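PDB 7P18: 3-oxosteroid 1-dehydrogenase from Sterolibacterium denitrificans, which probably catalyses FAD-dependent 1,2-dehydrogenation of 3-oxosteroids, introducing a double bond into the steroid A ring and passing the electrons to an acceptor. Local coordinates for residues I347-G353 with G431-L437; R355-A360 with D453-K458; P382-D388 with Y486-D492. All blocks are in the same frame, centred on the assembly; numbering follows the deposited sequence.

Contact 1: I347-G353 with G431-L437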
loop_
_atom_site.group_PDB
_atom_site.type_symbol
_atom_site.label_atom_id
_atom_site.label_comp_id
_atom_site.label_asym_id
_atom_site.label_seq_id
_atom_site.Cartn_x
_atom_site.Cartn_y
_atom_site.Cartn_z
ATOM N N ILE A 347 20.345 -11.363 -3.153
ATOM C CA ILE A 347 20.221 -11.131 -4.618
ATOM C C ILE A 347 18.925 -11.763 -5.105
ATOM O O ILE A 347 18.458 -12.715 -4.475
ATOM C CB ILE A 347 21.441 -11.629 -5.413
ATOM C CG1 ILE A 347 21.739 -13.116 -5.226
ATOM C CG2 ILE A 347 22.657 -10.766 -5.109
ATOM C CD1 ILE A 347 22.687 -13.634 -6.298
ATOM N N VAL A 348 18.387 -11.222 -6.194
ATOM C CA VAL A 348 17.199 -11.807 -6.868
ATOM C C VAL A 348 17.645 -12.360 -8.198
ATOM O O VAL A 348 18.264 -11.633 -8.969
ATOM C CB VAL A 348 16.084 -10.749 -6.996
ATOM C CG1 VAL A 348 14.965 -11.223 -7.911
ATOM C CG2 VAL A 348 15.579 -10.411 -5.594
ATOM N N VAL A 349 17.256 -13.608 -8.482
ATOM C CA VAL A 349 17.612 -14.280 -9.753
ATOM C C VAL A 349 16.365 -14.904 -10.369
ATOM O O VAL A 349 15.402 -15.214 -9.637
ATOM C CB VAL A 349 18.711 -15.344 -9.546
ATOM C CG1 VAL A 349 19.986 -14.686 -9.033
ATOM C CG2 VAL A 349 18.227 -16.472 -8.630
ATOM N N ASN A 350 16.436 -15.064 -11.687
ATOM C CA ASN A 350 15.484 -15.867 -12.505
ATOM C C ASN A 350 15.944 -17.329 -12.493
ATOM O O ASN A 350 16.881 -17.666 -11.741
ATOM C CB ASN A 350 15.338 -15.296 -13.925
ATOM C CG ASN A 350 16.618 -15.283 -14.728
ATOM O OD1 ASN A 350 17.559 -16.009 -14.421
ATOM N ND2 ASN A 350 16.665 -14.499 -15.790
ATOM N N GLY A 351 15.278 -18.187 -13.263
ATOM C CA GLY A 351 15.549 -19.634 -13.281
ATOM C C GLY A 351 16.894 -19.956 -13.905
ATOM O O GLY A 351 17.406 -21.062 -13.656
ATOM N N LYS A 352 17.452 -19.038 -14.685
ATOM C CA LYS A 352 18.821 -19.144 -15.255
ATOM C C LYS A 352 19.874 -18.708 -14.229
ATOM O O LYS A 352 21.056 -18.646 -14.606
ATOM C CB LYS A 352 18.883 -18.307 -16.529
ATOM C CG LYS A 352 18.001 -18.848 -17.645
ATOM C CD LYS A 352 17.910 -17.921 -18.848
ATOM C CE LYS A 352 17.365 -18.615 -20.077
ATOM N NZ LYS A 352 17.431 -17.727 -21.258
ATOM N N GLY A 353 19.456 -18.382 -13.002
ATOM C CA GLY A 353 20.330 -17.876 -11.919
ATOM C C GLY A 353 20.923 -16.492 -12.189
ATOM O O GLY A 353 21.926 -16.126 -11.545
ATOM N N GLY A 431 15.085 -25.187 -8.612
ATOM C CA GLY A 431 14.993 -25.296 -10.075
ATOM C C GLY A 431 15.715 -24.178 -10.777
ATOM O O GLY A 431 15.295 -23.806 -11.869
ATOM N N VAL A 432 16.767 -23.656 -10.156
ATOM C CA VAL A 432 17.609 -22.563 -10.687
ATOM C C VAL A 432 18.930 -23.164 -11.174
ATOM O O VAL A 432 19.467 -24.024 -10.510
ATOM C CB VAL A 432 17.806 -21.487 -9.591
ATOM C CG1 VAL A 432 18.906 -20.527 -9.942
ATOM C CG2 VAL A 432 16.498 -20.748 -9.304
ATOM N N ASP A 433 19.417 -22.684 -12.305
ATOM C CA ASP A 433 20.713 -23.065 -12.914
ATOM C C ASP A 433 21.827 -22.782 -11.903
ATOM O O ASP A 433 21.997 -21.612 -11.519
ATOM C CB ASP A 433 20.941 -22.322 -14.231
ATOM C CG ASP A 433 22.155 -22.837 -14.995
ATOM O OD1 ASP A 433 23.262 -22.374 -14.746
ATOM O OD2 ASP A 433 21.962 -23.693 -15.856
ATOM N N ALA A 434 22.562 -23.819 -11.486
ATOM C CA ALA A 434 23.614 -23.717 -10.449
ATOM C C ALA A 434 24.777 -22.860 -10.959
ATOM O O ALA A 434 25.271 -22.046 -10.153
ATOM C CB ALA A 434 24.097 -25.080 -10.022
ATOM N N ALA A 435 25.208 -23.025 -12.212
ATOM C CA ALA A 435 26.354 -22.280 -12.788
ATOM C C ALA A 435 26.011 -20.787 -12.848
ATOM O O ALA A 435 26.903 -19.954 -12.511
ATOM C CB ALA A 435 26.740 -22.808 -14.152
ATOM N N GLY A 436 24.780 -20.434 -13.256
ATOM C CA GLY A 436 24.320 -19.024 -13.258
ATOM C C GLY A 436 24.349 -18.433 -11.852
ATOM O O GLY A 436 24.914 -17.322 -11.629
ATOM N N LEU A 437 23.756 -19.136 -10.892
ATOM C CA LEU A 437 23.683 -18.618 -9.501
ATOM C C LEU A 437 25.105 -18.427 -8.968
ATOM O O LEU A 437 25.366 -17.389 -8.304
ATOM C CB LEU A 437 22.877 -19.564 -8.618
ATOM C CG LEU A 437 22.850 -19.195 -7.135
ATOM C CD1 LEU A 437 22.303 -17.793 -6.932
ATOM C CD2 LEU A 437 22.003 -20.141 -6.331
HETATM O O HOH W 1 16.608 -23.567 -14.677
#
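G431 meets G351 by way of a shared water, which donates to G351 O at 2.8 Å and to G431 O at 3.1 Å, bridging two acceptor oxygens. The positive phi of G431 belongs to a Schellman motif that ends helix 423-430 and brings the chain against the type I turn from N350 to G353, which follows strand 347-349 of the curled antiparallel sheet. V432 comes next and lays both methyls beside that turn. Its CG1, anti to the backbone N (chi1 166°), packs 3.6 Å from G353 CA and faces V349 CG2, while CG2 lies beside N350 O. D433 then supplies the direct backbone link: D433 N donates to G351 O over 2.9 Å at 164°. Its carboxylate serves the following helix as an N-cap, D433 OD1 accepting from G436 N through its anti lone pair; D433 CB rests against K352 O. G436 CA lies 3.6 Å from K352 O, and its CA-H points almost straight at that oxygen (177°). L437 closes the walk with an apolar touch, L437 CD1 lying 4.2 Å from I347 CD1 and near V349 CG1.

G353 O and G436 O, two acceptors 3.2 Å apart, both lie within hydrogen-bonding reach of the S440 hydroxyl and must share its single proton. The polar part is carried by backbone oxygens, G351 O gathering an amide, a water and the V432 CA-H; V432 and L437 supply an apolar side against V349 and I347. Glycines on both sides let the turn settle on the helix start, joining the sheet to the junction of helices 423-430 and 434-450.

Contact 2: R355-A360 with D453-K458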
loop_
_atom_site.group_PDB
_atom_site.type_symbol
_atom_site.label_atom_id
_atom_site.label_comp_id
_atom_site.label_asym_id
_atom_site.label_seq_id
_atom_site.Cartn_x
_atom_site.Cartn_y
_atom_site.Cartn_z
ATOM N N ARG A 355 20.708 -12.213 -12.311
ATOM C CA ARG A 355 20.021 -10.997 -11.806
ATOM C C ARG A 355 19.367 -10.256 -12.969
ATOM O O ARG A 355 19.911 -10.306 -14.093
ATOM C CB ARG A 355 20.995 -10.093 -11.040
ATOM C CG ARG A 355 21.472 -10.699 -9.730
ATOM C CD ARG A 355 22.524 -9.812 -9.072
ATOM N NE ARG A 355 21.991 -8.505 -8.702
ATOM C CZ ARG A 355 22.509 -7.323 -9.037
ATOM N NH1 ARG A 355 23.608 -7.237 -9.766
ATOM N NH2 ARG A 355 21.904 -6.207 -8.644
ATOM N N PHE A 356 18.261 -9.534 -12.724
ATOM C CA PHE A 356 17.546 -8.788 -13.805
ATOM C C PHE A 356 17.032 -7.435 -13.313
ATOM O O PHE A 356 16.514 -6.639 -14.174
ATOM C CB PHE A 356 16.391 -9.602 -14.381
ATOM C CG PHE A 356 15.356 -10.062 -13.399
ATOM C CD1 PHE A 356 14.272 -9.276 -13.105
ATOM C CD2 PHE A 356 15.483 -11.278 -12.742
ATOM C CE1 PHE A 356 13.335 -9.691 -12.178
ATOM C CE2 PHE A 356 14.564 -11.687 -11.798
ATOM C CZ PHE A 356 13.479 -10.884 -11.512
ATOM N N ILE A 357 17.154 -7.176 -12.005
ATOM C CA ILE A 357 16.587 -5.970 -11.352
ATOM C C ILE A 357 17.476 -5.554 -10.184
ATOM O O ILE A 357 17.887 -6.418 -9.392
ATOM C CB ILE A 357 15.131 -6.208 -10.914
ATOM C CG1 ILE A 357 14.456 -4.942 -10.380
ATOM C CG2 ILE A 357 14.974 -7.369 -9.916
ATOM C CD1 ILE A 357 14.313 -3.813 -11.374
ATOM N N ASN A 358 17.640 -4.234 -10.030
ATOM C CA ASN A 358 18.079 -3.612 -8.759
ATOM C C ASN A 358 17.232 -4.182 -7.629
ATOM O O ASN A 358 16.017 -3.903 -7.589
ATOM C CB ASN A 358 18.053 -2.082 -8.833
ATOM C CG ASN A 358 18.422 -1.405 -7.523
ATOM O OD1 ASN A 358 18.800 -2.054 -6.554
ATOM N ND2 ASN A 358 18.325 -0.082 -7.497
ATOM N N GLU A 359 17.820 -4.933 -6.689
ATOM C CA GLU A 359 17.024 -5.541 -5.595
ATOM C C GLU A 359 16.377 -4.460 -4.725
ATOM O O GLU A 359 15.346 -4.735 -4.142
ATOM C CB GLU A 359 17.845 -6.442 -4.677
ATOM C CG GLU A 359 18.281 -7.747 -5.331
ATOM C CD GLU A 359 19.440 -7.698 -6.295
ATOM O OE1 GLU A 359 20.117 -6.625 -6.391
ATOM O OE2 GLU A 359 19.646 -8.713 -6.975
ATOM N N ALA A 360 16.991 -3.276 -4.621
ATOM C CA ALA A 360 16.450 -2.118 -3.898
ATOM C C ALA A 360 15.434 -1.332 -4.747
ATOM O O ALA A 360 14.981 -0.314 -4.262
ATOM C CB ALA A 360 17.585 -1.207 -3.465
ATOM N N ASP A 453 27.552 -1.936 -7.765
ATOM C CA ASP A 453 26.810 -2.956 -8.533
ATOM C C ASP A 453 26.877 -2.513 -9.989
ATOM O O ASP A 453 26.141 -1.569 -10.371
ATOM C CB ASP A 453 25.398 -3.090 -7.965
ATOM C CG ASP A 453 24.439 -3.825 -8.883
ATOM O OD1 ASP A 453 24.904 -4.452 -9.873
ATOM O OD2 ASP A 453 23.214 -3.736 -8.627
ATOM N N ARG A 454 27.738 -3.158 -10.766
ATOM C CA ARG A 454 28.059 -2.715 -12.145
ATOM C C ARG A 454 26.893 -2.995 -13.094
ATOM O O ARG A 454 26.911 -2.422 -14.171
ATOM C CB ARG A 454 29.314 -3.416 -12.666
ATOM C CG ARG A 454 30.572 -3.090 -11.879
ATOM C CD ARG A 454 31.015 -1.634 -11.998
ATOM N NE ARG A 454 32.175 -1.360 -11.149
ATOM C CZ ARG A 454 32.688 -0.162 -10.892
ATOM N NH1 ARG A 454 32.149 0.933 -11.403
ATOM N NH2 ARG A 454 33.727 -0.055 -10.078
ATOM N N GLU A 455 25.914 -3.832 -12.721
ATOM C CA GLU A 455 24.781 -4.185 -13.614
ATOM C C GLU A 455 23.538 -3.354 -13.296
ATOM O O GLU A 455 22.936 -2.826 -14.225
ATOM C CB GLU A 455 24.522 -5.689 -13.542
ATOM C CG GLU A 455 25.619 -6.471 -14.255
ATOM C CD GLU A 455 25.545 -7.959 -14.009
ATOM O OE1 GLU A 455 24.656 -8.598 -14.588
ATOM O OE2 GLU A 455 26.347 -8.465 -13.199
ATOM N N PHE A 456 23.118 -3.257 -12.044
ATOM C CA PHE A 456 21.847 -2.554 -11.700
ATOM C C PHE A 456 22.025 -1.426 -10.665
ATOM O O PHE A 456 20.982 -0.876 -10.243
ATOM C CB PHE A 456 20.819 -3.595 -11.273
ATOM C CG PHE A 456 20.561 -4.626 -12.343
ATOM C CD1 PHE A 456 19.912 -4.269 -13.514
ATOM C CD2 PHE A 456 21.044 -5.920 -12.215
ATOM C CE1 PHE A 456 19.716 -5.200 -14.522
ATOM C CE2 PHE A 456 20.848 -6.859 -13.215
ATOM C CZ PHE A 456 20.157 -6.501 -14.358
ATOM N N ASP A 457 23.251 -1.093 -10.265
ATOM C CA ASP A 457 23.567 0.064 -9.396
ATOM C C ASP A 457 22.766 0.034 -8.088
ATOM O O ASP A 457 22.419 1.128 -7.568
ATOM C CB ASP A 457 23.380 1.382 -10.165
ATOM C CG ASP A 457 24.094 2.558 -9.501
ATOM O OD1 ASP A 457 25.185 2.335 -8.909
ATOM O OD2 ASP A 457 23.543 3.672 -9.545
ATOM N N LYS A 458 22.557 -1.146 -7.466
ATOM C CA LYS A 458 21.931 -1.196 -6.118
ATOM C C LYS A 458 22.725 -0.288 -5.162
ATOM O O LYS A 458 23.975 -0.347 -5.190
ATOM C CB LYS A 458 21.869 -2.597 -5.537
ATOM C CG LYS A 458 21.031 -2.686 -4.283
ATOM C CD LYS A 458 21.118 -4.044 -3.604
ATOM C CE LYS A 458 20.192 -4.109 -2.429
ATOM N NZ LYS A 458 20.466 -5.247 -1.533
HETATM O O HOH W 2 25.100 -9.404 -11.134
#
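The guanidinium of R355 presents one face to the edge of the F456 ring, with F456 CD2 3.7 Å from R355 NH2 and the two planes at 83°. One face of that ring is covered by backbone: I357 N lies above its centre, and F356 C is 3.4 Å from F456 CZ nearer the rim, while R355 O sits at the ring edge. Round its own edge the guanidinium is gripped from two directions. E359 takes it side-on, R355 NE reaching E359 OE2 at 2.9 Å and R355 NH2 reaching E359 OE1, each oxygen using its syn lone pair; a bend at chi3 (63°) turns the group to allow this. D453 takes it end-on, with R355 NH2 to D453 OD2 at 2.8 Å and R355 NH1 to D453 OD1 at 3.1 Å. These nitrogens come from above the carboxylate, whose plane is turned 59° from theirs.

Two irregular loops are joined by this salt-bridge network, one leading into helix 363-377 and the other following helix 434-450. D453 is also the organiser of its own loop: OD1 accepts from E455 N and F456 N in an Asx turn and Asx motif, and K458 N reaches D453 OD2 at 2.9 Å from the face opposite R355 NH2. A water links R355 NH1 to E455 OE2, which also bonds Y447. Farther along, N358 OD1 forms an Asx turn with A360 N and touches K458 CG at 3.2 Å. The extended K458 chain passes A360 CB and E359 CB on its way to C477 O and R341 O, where NZ is bound.

Contact 3: P382-D388 with Y486-D492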
loop_
_atom_site.group_PDB
_atom_site.type_symbol
_atom_site.label_atom_id
_atom_site.label_comp_id
_atom_site.label_asym_id
_atom_site.label_seq_id
_atom_site.Cartn_x
_atom_site.Cartn_y
_atom_site.Cartn_z
ATOM N N PRO A 382 7.304 -16.882 -10.622
ATOM C CA PRO A 382 8.042 -16.150 -9.590
ATOM C C PRO A 382 9.545 -16.107 -9.844
ATOM O O PRO A 382 10.035 -16.710 -10.778
ATOM C CB PRO A 382 7.775 -16.937 -8.308
ATOM C CG PRO A 382 7.564 -18.347 -8.797
ATOM C CD PRO A 382 6.845 -18.183 -10.125
ATOM N N ALA A 383 10.252 -15.330 -9.009
ATOM C CA ALA A 383 11.720 -15.213 -8.997
ATOM C C ALA A 383 12.202 -15.659 -7.620
ATOM O O ALA A 383 11.376 -16.114 -6.832
ATOM C CB ALA A 383 12.140 -13.790 -9.331
ATOM N N TRP A 384 13.516 -15.645 -7.405
ATOM C CA TRP A 384 14.164 -16.279 -6.234
ATOM C C TRP A 384 15.038 -15.252 -5.537
ATOM O O TRP A 384 15.902 -14.642 -6.208
ATOM C CB TRP A 384 14.945 -17.531 -6.641
ATOM C CG TRP A 384 14.007 -18.597 -7.099
ATOM C CD1 TRP A 384 13.644 -18.838 -8.390
ATOM C CD2 TRP A 384 13.202 -19.452 -6.276
ATOM N NE1 TRP A 384 12.697 -19.823 -8.427
ATOM C CE2 TRP A 384 12.416 -20.226 -7.153
ATOM C CE3 TRP A 384 13.106 -19.686 -4.904
ATOM C CZ2 TRP A 384 11.527 -21.184 -6.689
ATOM C CZ3 TRP A 384 12.210 -20.617 -4.440
ATOM C CH2 TRP A 384 11.427 -21.354 -5.326
ATOM N N LEU A 385 14.864 -15.178 -4.226
ATOM C CA LEU A 385 15.725 -14.318 -3.371
ATOM C C LEU A 385 16.709 -15.223 -2.635
ATOM O O LEU A 385 16.243 -16.182 -2.028
ATOM C CB LEU A 385 14.833 -13.550 -2.410
ATOM C CG LEU A 385 15.601 -12.678 -1.425
ATOM C CD1 LEU A 385 16.020 -11.417 -2.129
ATOM C CD2 LEU A 385 14.757 -12.395 -0.211
ATOM N N ILE A 386 17.999 -14.927 -2.752
ATOM C CA ILE A 386 19.131 -15.756 -2.222
ATOM C C ILE A 386 19.927 -14.932 -1.206
ATOM O O ILE A 386 20.228 -13.752 -1.481
ATOM C CB ILE A 386 20.034 -16.210 -3.375
ATOM C CG1 ILE A 386 19.234 -16.769 -4.559
ATOM C CG2 ILE A 386 21.079 -17.190 -2.840
ATOM C CD1 ILE A 386 18.554 -18.095 -4.285
ATOM N N PHE A 387 20.223 -15.507 -0.040
ATOM C CA PHE A 387 21.144 -14.876 0.948
ATOM C C PHE A 387 21.819 -15.973 1.788
ATOM O O PHE A 387 21.439 -17.175 1.653
ATOM C CB PHE A 387 20.385 -13.873 1.813
ATOM C CG PHE A 387 19.154 -14.371 2.512
ATOM C CD1 PHE A 387 19.235 -15.016 3.742
ATOM C CD2 PHE A 387 17.899 -14.167 1.950
ATOM C CE1 PHE A 387 18.098 -15.438 4.409
ATOM C CE2 PHE A 387 16.768 -14.599 2.617
ATOM C CZ PHE A 387 16.863 -15.245 3.834
ATOM N N ASP A 388 22.804 -15.589 2.613
ATOM C CA ASP A 388 23.634 -16.562 3.375
ATOM C C ASP A 388 23.273 -16.531 4.848
ATOM O O ASP A 388 22.334 -15.819 5.263
ATOM C CB ASP A 388 25.127 -16.345 3.106
ATOM C CG ASP A 388 25.763 -15.163 3.814
ATOM O OD1 ASP A 388 25.054 -14.469 4.545
ATOM O OD2 ASP A 388 26.974 -14.947 3.581
ATOM N N TYR A 486 22.973 -21.465 3.135
ATOM C CA TYR A 486 22.379 -20.585 2.100
ATOM C C TYR A 486 20.862 -20.777 2.103
ATOM O O TYR A 486 20.351 -21.912 2.326
ATOM C CB TYR A 486 22.984 -20.874 0.741
ATOM C CG TYR A 486 24.468 -20.639 0.751
ATOM C CD1 TYR A 486 24.991 -19.359 0.726
ATOM C CD2 TYR A 486 25.356 -21.705 0.853
ATOM C CE1 TYR A 486 26.368 -19.148 0.719
ATOM C CE2 TYR A 486 26.725 -21.509 0.841
ATOM C CZ TYR A 486 27.235 -20.225 0.795
ATOM O OH TYR A 486 28.588 -20.006 0.835
ATOM N N TYR A 487 20.152 -19.670 1.860
ATOM C CA TYR A 487 18.675 -19.624 1.941
ATOM C C TYR A 487 18.122 -19.106 0.623
ATOM O O TYR A 487 18.756 -18.260 -0.034
ATOM C CB TYR A 487 18.194 -18.734 3.082
ATOM C CG TYR A 487 18.483 -19.289 4.441
ATOM C CD1 TYR A 487 19.729 -19.129 5.038
ATOM C CD2 TYR A 487 17.519 -19.995 5.124
ATOM C CE1 TYR A 487 19.972 -19.645 6.300
ATOM C CE2 TYR A 487 17.746 -20.504 6.391
ATOM C CZ TYR A 487 18.990 -20.330 6.973
ATOM O OH TYR A 487 19.236 -20.834 8.210
ATOM N N ALA A 488 16.960 -19.633 0.241
ATOM C CA ALA A 488 16.176 -19.107 -0.892
ATOM C C ALA A 488 14.772 -18.839 -0.388
ATOM O O ALA A 488 14.265 -19.591 0.441
ATOM C CB ALA A 488 16.151 -20.027 -2.084
ATOM N N MET A 489 14.170 -17.798 -0.952
ATOM C CA MET A 489 12.741 -17.498 -0.757
ATOM C C MET A 489 12.135 -17.234 -2.147
ATOM O O MET A 489 12.839 -16.774 -3.073
ATOM C CB MET A 489 12.544 -16.326 0.199
ATOM C CG MET A 489 13.026 -16.682 1.602
ATOM S SD MET A 489 12.935 -15.295 2.755
ATOM C CE MET A 489 11.178 -15.235 3.109
ATOM N N ARG A 490 10.913 -17.699 -2.308
ATOM C CA ARG A 490 10.153 -17.587 -3.566
ATOM C C ARG A 490 9.436 -16.236 -3.577
ATOM O O ARG A 490 8.527 -16.034 -2.761
ATOM C CB ARG A 490 9.155 -18.741 -3.678
ATOM C CG ARG A 490 8.293 -18.666 -4.937
ATOM C CD ARG A 490 7.139 -19.673 -4.924
ATOM N NE ARG A 490 6.556 -19.825 -3.604
ATOM C CZ ARG A 490 6.321 -20.985 -2.982
ATOM N NH1 ARG A 490 6.404 -22.134 -3.639
ATOM N NH2 ARG A 490 5.929 -20.964 -1.717
ATOM N N VAL A 491 9.822 -15.385 -4.502
ATOM C CA VAL A 491 9.225 -14.036 -4.663
ATOM C C VAL A 491 8.162 -14.096 -5.780
ATOM O O VAL A 491 8.498 -14.179 -6.985
ATOM C CB VAL A 491 10.334 -13.003 -4.910
ATOM C CG1 VAL A 491 9.718 -11.678 -5.132
ATOM C CG2 VAL A 491 11.271 -12.898 -3.708
ATOM N N ASP A 492 6.915 -14.014 -5.374
ATOM C CA ASP A 492 5.778 -13.991 -6.323
ATOM C C ASP A 492 5.558 -12.564 -6.836
ATOM O O ASP A 492 5.920 -11.587 -6.116
ATOM C CB ASP A 492 4.527 -14.535 -5.638
ATOM C CG ASP A 492 4.519 -16.057 -5.547
ATOM O OD1 ASP A 492 4.839 -16.671 -6.554
ATOM O OD2 ASP A 492 4.205 -16.577 -4.443
#
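R490 runs alongside both W384 and P382. Its CB sits 3.7 Å from W384 CZ3 and almost as near CH2. CG, anti to the backbone N (chi1 178°), lies over one face of the indole towards the rim and is 3.8 Å from P382 CB. CD continues past P382 CG at 4.1 Å, and a bend at chi3 then turns the guanidinium, whose plane is 44° from the indole.

The strands that carry these side chains, 383-387 and the start of 486-502, pair antiparallel inside a larger curled sheet. A383 with V491, L385 with M489 and F387 with Y487 are hydrogen-bonded pairs, each with two backbone bonds; L385 N to M489 O, at 2.8 Å and 177°, is nearly straight. On the face shared by these pairs, Y487 CB makes a CH-pi contact over the F387 ring, 3.6 Å from F387 CE1. M489 SD approaches the same ring in its plane, 3.9 Å from F387 CE2, a Met-aromatic contact. The F387 and Y487 rings are turned almost alike, yet displaced too far to stack properly. On the other face I386 CD1 packs on A488 CB at 3.8 Å. At the far end D388 caps helix 389-394 through OD1, while OD2 accepts from G482 N and K483 N.

Overall arrangement
Following the chain from the N terminus, the segments 347-353, 355-360 and 382-388 come in succession, past the middle of the chain, and only then do their partners 431-437, 453-458 and 486-492 return in the same order. Each contact thus closes a loop of roughly 80 to 100 residues, and all three loops cross; none is contained in another. Contact 3 joins two neighbouring strands of the curled sheet, and strand 347-349 adds itself beside 383-387, so contact 1 fastens the start of helix 434-450 to that sheet; the centres of contacts 1 and 3 are about 10 Å apart. Contact 2 ties the loop beyond that helix to the loop before helix 363-377, and E359 OE2 probably bonds V348 N, coupling it to contact 1.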